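Local structure of phosphoinositide 3-kinase adapter protein 1 (Homo sapiens, 5FOR) at residues A[25-30]-A[129-134]; A[7-12]-A[63-68]; A[95-100]-A[116-121]. The protein links B-cell receptor signalling to the phosphoinositide 3-kinase-Akt pathway and Toll-like receptor signalling to phosphoinositide 3-kinase activation, this chain being its TIR domain. All blocks are in the same frame, centred on the assembly; numbering follows the deposited sequence.

Contact 1 of 3, residues A[25-30]-A[129-134]. With I3C (5-amino-2,4,6-triiodobenzene-1,3-dicarboxylic acid), chain C.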
loop_
_atom_site.group_PDB
_atom_site.type_symbol
_atom_site.label_atom_id
_atom_site.label_comp_id
_atom_site.label_asym_id
_atom_site.label_seq_id
_atom_site.Cartn_x
_atom_site.Cartn_y
_atom_site.Cartn_z
ATOM N N GLN A 25 9.141 2.319 6.425
ATOM C CA GLN A 25 9.000 3.448 7.318
ATOM C C GLN A 25 10.367 4.078 7.551
ATOM O O GLN A 25 10.536 5.266 7.309
ATOM C CB GLN A 25 8.408 3.030 8.656
ATOM C CG GLN A 25 6.925 3.099 8.788
ATOM C CD GLN A 25 6.468 2.527 10.124
ATOM O OE1 GLN A 25 6.608 1.319 10.380
ATOM N NE2 GLN A 25 5.944 3.389 10.992
ATOM N N THR A 26 11.339 3.281 8.008
ATOM C CA THR A 26 12.665 3.811 8.336
ATOM C C THR A 26 13.341 4.355 7.089
ATOM O O THR A 26 14.041 5.350 7.145
ATOM C CB THR A 26 13.619 2.767 8.968
ATOM O OG1 THR A 26 14.183 1.944 7.939
ATOM C CG2 THR A 26 12.900 1.908 9.980
ATOM N N LEU A 27 13.136 3.700 5.961
ATOM C CA LEU A 27 13.731 4.199 4.744
ATOM C C LEU A 27 13.127 5.554 4.339
ATOM O O LEU A 27 13.849 6.466 3.933
ATOM C CB LEU A 27 13.565 3.181 3.624
ATOM C CG LEU A 27 13.855 3.727 2.243
ATOM C CD1 LEU A 27 15.387 3.893 2.135
ATOM C CD2 LEU A 27 13.337 2.743 1.182
ATOM N N PHE A 28 11.804 5.674 4.454
ATOM C CA PHE A 28 11.095 6.873 4.017
ATOM C C PHE A 28 11.404 8.065 4.912
ATOM O O PHE A 28 11.415 9.183 4.448
ATOM C CB PHE A 28 9.578 6.641 3.975
ATOM C CG PHE A 28 9.142 5.751 2.861
ATOM C CD1 PHE A 28 9.991 5.507 1.786
ATOM C CD2 PHE A 28 7.897 5.131 2.892
ATOM C CE1 PHE A 28 9.610 4.650 0.749
ATOM C CE2 PHE A 28 7.502 4.284 1.868
ATOM C CZ PHE A 28 8.362 4.044 0.791
ATOM N N LEU A 29 11.643 7.808 6.190
ATOM C CA LEU A 29 12.008 8.830 7.127
ATOM C C LEU A 29 13.471 9.215 7.022
ATOM O O LEU A 29 13.889 10.252 7.541
ATOM C CB LEU A 29 11.695 8.363 8.543
ATOM C CG LEU A 29 10.219 8.101 8.792
ATOM C CD1 LEU A 29 10.053 7.486 10.162
ATOM C CD2 LEU A 29 9.389 9.399 8.622
ATOM N N SER A 30 14.251 8.373 6.369
ATOM C CA SER A 30 15.661 8.645 6.157
ATOM C C SER A 30 15.879 9.519 4.939
ATOM O O SER A 30 16.858 10.251 4.872
ATOM C CB SER A 30 16.445 7.346 5.999
ATOM O OG SER A 30 16.484 6.677 7.233
ATOM N N THR A 129 14.980 2.916 -5.794
ATOM C CA THR A 129 13.767 2.618 -6.557
ATOM C C THR A 129 12.507 2.780 -5.689
ATOM O O THR A 129 11.523 3.372 -6.123
ATOM C CB THR A 129 13.843 1.213 -7.154
ATOM O OG1 THR A 129 15.004 1.140 -7.996
ATOM C CG2 THR A 129 12.568 0.861 -7.953
ATOM N N TYR A 130 12.566 2.309 -4.448
ATOM C CA TYR A 130 11.420 2.411 -3.545
ATOM C C TYR A 130 11.004 3.866 -3.321
ATOM O O TYR A 130 9.822 4.216 -3.441
ATOM C CB TYR A 130 11.737 1.759 -2.203
ATOM C CG TYR A 130 11.995 0.279 -2.263
ATOM C CD1 TYR A 130 11.271 -0.538 -3.119
ATOM C CD2 TYR A 130 12.949 -0.307 -1.455
ATOM C CE1 TYR A 130 11.500 -1.914 -3.183
ATOM C CE2 TYR A 130 13.197 -1.681 -1.511
ATOM C CZ TYR A 130 12.460 -2.481 -2.377
ATOM O OH TYR A 130 12.669 -3.845 -2.427
ATOM N N VAL A 131 11.989 4.711 -3.012
ATOM C CA VAL A 131 11.731 6.116 -2.722
ATOM C C VAL A 131 11.312 6.892 -3.973
ATOM O O VAL A 131 10.401 7.723 -3.904
ATOM C CB VAL A 131 12.968 6.794 -2.066
ATOM C CG1 VAL A 131 13.246 6.200 -0.698
ATOM C CG2 VAL A 131 14.169 6.668 -2.974
ATOM N N ALA A 132 11.970 6.641 -5.104
ATOM C CA ALA A 132 11.574 7.277 -6.369
ATOM C C ALA A 132 10.115 6.972 -6.680
ATOM O O ALA A 132 9.415 7.838 -7.201
ATOM C CB ALA A 132 12.470 6.839 -7.522
ATOM N N ALA A 133 9.646 5.769 -6.328
ATOM C CA ALA A 133 8.252 5.429 -6.599
ATOM C C ALA A 133 7.294 6.237 -5.721
ATOM O O ALA A 133 6.348 6.829 -6.246
ATOM C CB ALA A 133 7.983 3.913 -6.442
ATOM N N VAL A 134 7.515 6.305 -4.403
ATOM C CA VAL A 134 6.590 7.133 -3.615
ATOM C C VAL A 134 6.822 8.634 -3.857
ATOM O O VAL A 134 5.909 9.431 -3.686
ATOM C CB VAL A 134 6.636 6.805 -2.124
ATOM C CG1 VAL A 134 6.707 5.319 -1.944
ATOM C CG2 VAL A 134 7.824 7.487 -1.454
HETATM I I3 I3C C . 17.870 12.223 -1.893
HETATM I I2 I3C C . 19.440 9.266 3.303
HETATM I I1 I3C C . 16.787 6.005 -0.826
HETATM O O8 I3C C . 15.832 10.001 -3.010
HETATM O O9 I3C C . 17.038 8.229 -3.451
HETATM C C10 I3C C . 18.135 6.841 1.710
HETATM N N13 I3C C . 19.134 11.785 1.216
HETATM C C1 I3C C . 17.343 9.196 -1.292
HETATM C C6 I3C C . 17.919 10.480 -0.751
HETATM C C5 I3C C . 18.548 10.550 0.605
HETATM C C4 I3C C . 18.607 9.321 1.402
HETATM C C3 I3C C . 18.039 8.073 0.886
HETATM C C2 I3C C . 17.429 7.970 -0.439
HETATM C C7 I3C C . 16.708 9.146 -2.668
HETATM O O11 I3C C . 19.073 6.060 1.445
HETATM O O12 I3C C . 17.298 6.624 2.604
#

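Contact 2 of 3, residues A[7-12]-A[63-68]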
loop_
_atom_site.group_PDB
_atom_site.type_symbol
_atom_site.label_atom_id
_atom_site.label_comp_id
_atom_site.label_asym_id
_atom_site.label_seq_id
_atom_site.Cartn_x
_atom_site.Cartn_y
_atom_site.Cartn_z
ATOM N N CYS A 7 -2.956 12.926 5.784
ATOM C CA CYS A 7 -1.937 11.913 5.489
ATOM C C CYS A 7 -1.396 11.989 4.057
ATOM O O CYS A 7 -2.159 12.106 3.102
ATOM C CB CYS A 7 -2.525 10.515 5.740
ATOM S SG CYS A 7 -1.358 9.109 5.691
ATOM N N ASP A 8 -0.076 11.913 3.910
ATOM C CA ASP A 8 0.542 11.928 2.585
ATOM C C ASP A 8 0.855 10.528 2.029
ATOM O O ASP A 8 0.483 10.213 0.904
ATOM C CB ASP A 8 1.814 12.747 2.625
ATOM C CG ASP A 8 1.569 14.154 3.103
ATOM O OD1 ASP A 8 0.896 14.915 2.365
ATOM O OD2 ASP A 8 2.049 14.489 4.215
ATOM N N ILE A 9 1.540 9.707 2.825
ATOM C CA ILE A 9 1.902 8.349 2.442
ATOM C C ILE A 9 1.309 7.331 3.424
ATOM O O ILE A 9 1.582 7.370 4.629
ATOM C CB ILE A 9 3.439 8.189 2.345
ATOM C CG1 ILE A 9 4.025 9.202 1.344
ATOM C CG2 ILE A 9 3.799 6.721 1.952
ATOM C CD1 ILE A 9 5.537 9.181 1.233
ATOM N N LEU A 10 0.495 6.420 2.905
ATOM C CA LEU A 10 -0.122 5.407 3.739
ATOM C C LEU A 10 0.330 3.994 3.334
ATOM O O LEU A 10 0.084 3.558 2.211
ATOM C CB LEU A 10 -1.649 5.512 3.668
ATOM C CG LEU A 10 -2.362 4.418 4.486
ATOM C CD1 LEU A 10 -2.062 4.514 6.001
ATOM C CD2 LEU A 10 -3.845 4.468 4.237
ATOM N N ILE A 11 0.994 3.299 4.256
ATOM C CA ILE A 11 1.435 1.927 4.034
ATOM C C ILE A 11 0.383 0.966 4.583
ATOM O O ILE A 11 0.157 0.900 5.792
ATOM C CB ILE A 11 2.805 1.655 4.664
ATOM C CG1 ILE A 11 3.813 2.746 4.268
ATOM C CG2 ILE A 11 3.310 0.247 4.252
ATOM C CD1 ILE A 11 5.172 2.611 4.907
ATOM N N VAL A 12 -0.275 0.256 3.671
ATOM C CA VAL A 12 -1.278 -0.763 3.987
ATOM C C VAL A 12 -0.653 -2.161 3.939
ATOM O O VAL A 12 -0.074 -2.555 2.933
ATOM C CB VAL A 12 -2.458 -0.667 3.013
ATOM C CG1 VAL A 12 -3.570 -1.600 3.428
ATOM C CG2 VAL A 12 -2.938 0.764 2.946
ATOM N N CYS A 63 -1.163 9.232 -1.149
ATOM C CA CYS A 63 -0.529 8.098 -1.815
ATOM C C CYS A 63 -0.674 6.816 -0.975
ATOM O O CYS A 63 -0.632 6.856 0.259
ATOM C CB CYS A 63 0.928 8.454 -2.086
ATOM S SG CYS A 63 2.083 7.141 -2.294
ATOM N N VAL A 64 -0.907 5.682 -1.639
ATOM C CA VAL A 64 -1.037 4.433 -0.906
ATOM C C VAL A 64 0.046 3.496 -1.369
ATOM O O VAL A 64 0.307 3.373 -2.564
ATOM C CB VAL A 64 -2.426 3.776 -1.061
ATOM C CG1 VAL A 64 -2.465 2.480 -0.279
ATOM C CG2 VAL A 64 -3.497 4.676 -0.524
ATOM N N VAL A 65 0.688 2.850 -0.405
ATOM C CA VAL A 65 1.663 1.827 -0.691
ATOM C C VAL A 65 1.060 0.539 -0.177
ATOM O O VAL A 65 0.792 0.414 1.021
ATOM C CB VAL A 65 3.034 2.122 -0.045
ATOM C CG1 VAL A 65 4.029 0.999 -0.349
ATOM C CG2 VAL A 65 3.578 3.490 -0.523
ATOM N N VAL A 66 0.822 -0.398 -1.093
ATOM C CA VAL A 66 0.187 -1.684 -0.762
ATOM C C VAL A 66 1.225 -2.794 -0.646
ATOM O O VAL A 66 1.908 -3.130 -1.637
ATOM C CB VAL A 66 -0.893 -2.070 -1.827
ATOM C CG1 VAL A 66 -1.709 -3.244 -1.350
ATOM C CG2 VAL A 66 -1.796 -0.878 -2.139
ATOM N N LEU A 67 1.374 -3.372 0.546
ATOM C CA LEU A 67 2.301 -4.503 0.647
ATOM C C LEU A 67 1.508 -5.750 0.270
ATOM O O LEU A 67 0.657 -6.212 1.020
ATOM C CB LEU A 67 2.937 -4.620 2.040
ATOM C CG LEU A 67 3.676 -3.370 2.553
ATOM C CD1 LEU A 67 4.675 -3.706 3.634
ATOM C CD2 LEU A 67 4.371 -2.625 1.439
ATOM N N LEU A 68 1.768 -6.260 -0.925
ATOM C CA LEU A 68 1.026 -7.407 -1.429
ATOM C C LEU A 68 1.571 -8.695 -0.849
ATOM O O LEU A 68 2.436 -9.332 -1.444
ATOM C CB LEU A 68 1.094 -7.466 -2.948
ATOM C CG LEU A 68 -0.020 -8.239 -3.624
ATOM C CD1 LEU A 68 -1.329 -7.557 -3.266
ATOM C CD2 LEU A 68 0.210 -8.252 -5.125
#

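Contact 3 of 3, residues A[95-100]-A[116-121]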
loop_
_atom_site.group_PDB
_atom_site.type_symbol
_atom_site.label_atom_id
_atom_site.label_comp_id
_atom_site.label_asym_id
_atom_site.label_seq_id
_atom_site.Cartn_x
_atom_site.Cartn_y
_atom_site.Cartn_z
ATOM N N VAL A 95 -0.997 4.940 -6.609
ATOM C CA VAL A 95 -0.887 3.658 -5.916
ATOM C C VAL A 95 0.400 2.914 -6.232
ATOM O O VAL A 95 0.799 2.771 -7.391
ATOM C CB VAL A 95 -2.085 2.730 -6.208
ATOM C CG1 VAL A 95 -2.001 1.410 -5.335
ATOM C CG2 VAL A 95 -3.357 3.455 -5.977
ATOM N N VAL A 96 1.036 2.422 -5.176
ATOM C CA VAL A 96 2.252 1.644 -5.306
ATOM C C VAL A 96 2.052 0.303 -4.649
ATOM O O VAL A 96 1.471 0.203 -3.561
ATOM C CB VAL A 96 3.464 2.388 -4.700
ATOM C CG1 VAL A 96 4.757 1.576 -4.900
ATOM C CG2 VAL A 96 3.594 3.733 -5.374
ATOM N N ARG A 97 2.518 -0.748 -5.308
ATOM C CA ARG A 97 2.417 -2.055 -4.672
ATOM C C ARG A 97 3.786 -2.657 -4.558
ATOM O O ARG A 97 4.638 -2.505 -5.454
ATOM C CB ARG A 97 1.452 -2.991 -5.414
ATOM C CG ARG A 97 1.908 -3.518 -6.782
ATOM C CD ARG A 97 0.903 -4.564 -7.305
ATOM N NE ARG A 97 1.162 -4.858 -8.702
ATOM C CZ ARG A 97 0.550 -4.287 -9.732
ATOM N NH1 ARG A 97 -0.433 -3.422 -9.537
ATOM N NH2 ARG A 97 0.916 -4.607 -10.966
ATOM N N LEU A 98 4.018 -3.297 -3.419
ATOM C CA LEU A 98 5.222 -4.078 -3.238
ATOM C C LEU A 98 4.846 -5.552 -3.173
ATOM O O LEU A 98 4.023 -5.958 -2.357
ATOM C CB LEU A 98 5.976 -3.664 -1.977
ATOM C CG LEU A 98 7.130 -4.643 -1.727
ATOM C CD1 LEU A 98 8.231 -4.299 -2.680
ATOM C CD2 LEU A 98 7.622 -4.612 -0.303
ATOM N N LEU A 99 5.446 -6.348 -4.040
ATOM C CA LEU A 99 5.182 -7.788 -4.064
ATOM C C LEU A 99 5.929 -8.484 -2.957
ATOM O O LEU A 99 7.145 -8.621 -3.035
ATOM C CB LEU A 99 5.594 -8.397 -5.406
ATOM C CG LEU A 99 4.921 -7.785 -6.631
ATOM C CD1 LEU A 99 5.387 -8.468 -7.912
ATOM C CD2 LEU A 99 3.433 -7.900 -6.488
ATOM N N CYS A 100 5.203 -8.950 -1.945
ATOM C CA CYS A 100 5.796 -9.670 -0.807
ATOM C C CYS A 100 5.459 -11.159 -0.816
ATOM O O CYS A 100 4.583 -11.599 -0.059
ATOM C CB CYS A 100 5.321 -9.095 0.532
ATOM S SG CYS A 100 5.741 -7.425 0.846
ATOM N N ALA A 116 -3.039 -2.821 -13.528
ATOM C CA ALA A 116 -1.901 -2.786 -14.420
ATOM C C ALA A 116 -1.248 -1.406 -14.445
ATOM O O ALA A 116 -0.130 -1.243 -14.918
ATOM C CB ALA A 116 -2.331 -3.191 -15.807
ATOM N N HIS A 117 -1.935 -0.399 -13.926
ATOM C CA HIS A 117 -1.368 0.929 -14.009
ATOM C C HIS A 117 -0.687 1.391 -12.753
ATOM O O HIS A 117 -0.127 2.479 -12.732
ATOM C CB HIS A 117 -2.442 1.906 -14.422
ATOM C CG HIS A 117 -2.980 1.597 -15.770
ATOM N ND1 HIS A 117 -4.243 1.095 -15.977
ATOM C CD2 HIS A 117 -2.375 1.609 -16.987
ATOM C CE1 HIS A 117 -4.422 0.873 -17.266
ATOM N NE2 HIS A 117 -3.292 1.165 -17.893
ATOM N N TRP A 118 -0.731 0.560 -11.715
ATOM C CA TRP A 118 0.030 0.853 -10.519
ATOM C C TRP A 118 1.516 0.696 -10.836
ATOM O O TRP A 118 1.950 -0.048 -11.716
ATOM C CB TRP A 118 -0.345 -0.051 -9.332
ATOM C CG TRP A 118 -1.791 -0.058 -8.981
ATOM C CD1 TRP A 118 -2.782 0.624 -9.612
ATOM C CD2 TRP A 118 -2.429 -0.825 -7.939
ATOM N NE1 TRP A 118 -3.991 0.349 -9.025
ATOM C CE2 TRP A 118 -3.799 -0.520 -7.990
ATOM C CE3 TRP A 118 -1.962 -1.684 -6.950
ATOM C CZ2 TRP A 118 -4.718 -1.065 -7.083
ATOM C CZ3 TRP A 118 -2.871 -2.231 -6.057
ATOM C CH2 TRP A 118 -4.236 -1.915 -6.127
ATOM N N GLN A 119 2.268 1.491 -10.131
ATOM C CA GLN A 119 3.669 1.285 -9.882
ATOM C C GLN A 119 3.923 0.031 -9.050
ATOM O O GLN A 119 3.357 -0.150 -7.966
ATOM C CB GLN A 119 4.092 2.611 -9.291
ATOM C CG GLN A 119 5.409 3.072 -8.823
ATOM C CD GLN A 119 5.672 4.481 -9.282
ATOM O OE1 GLN A 119 6.175 5.311 -8.554
ATOM N NE2 GLN A 119 5.785 4.564 -10.550
ATOM N N GLU A 120 4.738 -0.870 -9.603
ATOM C CA GLU A 120 5.021 -2.140 -8.929
ATOM C C GLU A 120 6.461 -2.254 -8.439
ATOM O O GLU A 120 7.399 -1.930 -9.151
ATOM C CB GLU A 120 4.706 -3.333 -9.844
ATOM C CG GLU A 120 4.797 -4.702 -9.140
ATOM C CD GLU A 120 4.321 -5.874 -10.038
ATOM O OE1 GLU A 120 3.101 -6.208 -10.039
ATOM O OE2 GLU A 120 5.172 -6.454 -10.752
ATOM N N LEU A 121 6.630 -2.744 -7.222
ATOM C CA LEU A 121 7.976 -2.970 -6.706
ATOM C C LEU A 121 8.193 -4.408 -6.257
ATOM O O LEU A 121 7.260 -5.127 -5.871
ATOM C CB LEU A 121 8.265 -2.034 -5.529
ATOM C CG LEU A 121 8.048 -0.546 -5.773
ATOM C CD1 LEU A 121 8.058 0.173 -4.438
ATOM C CD2 LEU A 121 9.149 -0.029 -6.656
#

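Contact 1 of 3, residues A[25-30]-A[129-134]
Y130, V131 and V134 of helix 127-134 pack against L27 and F28 of helix 18-30, two helices that lie on the same side of the parallel sheet in this TIR domain. The segments are well apart, their axes 10.4 Å at closest approach and crossing at -71°, so the gap is filled mainly by side chains. Y130 contributes its root: CB lies 3.9 Å from L27 CD2, and that methyl also comes to the edge of the tyrosine ring, whose OH is hydrogen-bonded to the carbonyl of T122. In the next residue, V131, CG1 lies between L27 CG (3.9 Å), the edge of the F28 ring and the iodine I1 of the bound triiodobenzene dicarboxylate, while CG2 reaches the ligand's O9 at 3.3 Å and I1 as well. L27 CD1 approaches the same ligand at O12, and the iodine I2 lies 3.2 Å from the S30 carbonyl O. V134 closes the contact on the side of the sheet. With F28 CG anti to its carbonyl carbon (chi1 -72°), the ring swings across to this valine, whose CG2 sits over one face, 4.3 Å from the centroid and offset toward the rim, while CG1 touches CZ.

Contact 2 of 3, residues A[7-12]-A[63-68]
L10 and V12 of strand 9-13 exchange backbone hydrogen bonds with C63, V65 and L67 of strand 63-68, pairing this central strand of the TIR domain's parallel five-stranded sheet with 9-13, which has 40-43 on its other side. I9 pairs with C63, L10 with V64, I11 with V65 and V12 with V66, at a -20° crossing. Each of L10 and V12 bonds through both its N and its O. The bond from V65 N to L10 O is 2.8 Å and almost straight at 177°; L67 N reaches V12 O at 2.9 Å. At the N-terminal end, C63 N to D8 O is weak, bent to 129°. Two CA-H...O contacts, V64 CA to L10 O and I11 CA to V65 O, fill in between these bonds. Just before the strand, D8 OD1 forms a salt bridge with R62 and OD2 accepts from the backbone N of the dimethyl-lysine at position 38. Apolar contacts use both faces. On the face of I9, I11 and V65, facing helix 18-30, I9 and V65 lie side by side, and I11 CG2 packs on L67 CG at 4.0 Å. On the other face, V12 has CG2 anti to its carbonyl carbon, bringing that methyl 3.7 Å from V64 CG1.

Contact 3 of 3, residues A[95-100]-A[116-121]
V95 and R97 of strand 95-99 meet W118 and E120 at the last parallel pairing of the TIR sheet, where 119-121 is the outermost strand. The tight part begins with the backbone. R97 N donates to Q119 O, L121 N to R97 O at 2.7 Å, and L99 N to L121 O with a nearly straight angle of 176°; Q119 N to V95 O is only a weak bond, so pairing slackens toward W118. Just before the strand, the indole of W118 lies over V95, whose CG1 stands above the centre of the six-membered ring, 3.5 Å from its centroid, in a CH-pi contact. On the face of V96, L98 and L121, V96 CG1 touches L121 CD1 at 3.6 Å, and L98 CD1 packs on L121 CB at the same distance. The buried R97 belongs to this tight part too. It starts from chi1 71°, with CG between its backbone N and carbonyl carbon, then runs extended to NE. NH1 comes 3.4 Å from W118 CB and is hydrogen-bonded to the carbonyl of W115, whose ring also makes a cation-pi contact with R97; this second hold would limit the rotation of the guanidinium.

The solvent side lies at the partly exposed E120, Q119 and L99. R97 reaches it through a salt bridge in which NE and NH2 both donate to E120 OE1: NE at 2.7 Å through the anti lone pair, NH2 at 2.9 Å from above the carboxylate plane. The guanidinium and carboxylate planes stand 69° apart, although OE1 remains in the guanidinium plane. L99 CD1 lies beside the same carboxylate.

Strand 63-68 flanks strand 95-99 on its other edge, through backbone bonds of V96 and L98, while Y130 and T129 of helix 127-134 cover L121 and W20 of helix 18-30 reaches L98.

Contacts 2 and 3 belong to one sheet: strands 63-68 and 95-99 are neighbours, with V66 N 2.6 Å from V96 O and L68 N 2.7 Å from L98 O, and the centres of the two contacts are about 11 Å apart. Contact 1 lies against one face of this sheet and touches both. V134 CG2 reaches I9 CD1 at 3.9 Å in contact 2, while Y130 CD1 comes 3.5 Å from L121 CD1 in contact 3. The triiodo ligand binds at the outer side of contact 1, where S31, R32, Q33 and P127 complete its pocket; it is about 11 Å from the side chains of both I9 and L121.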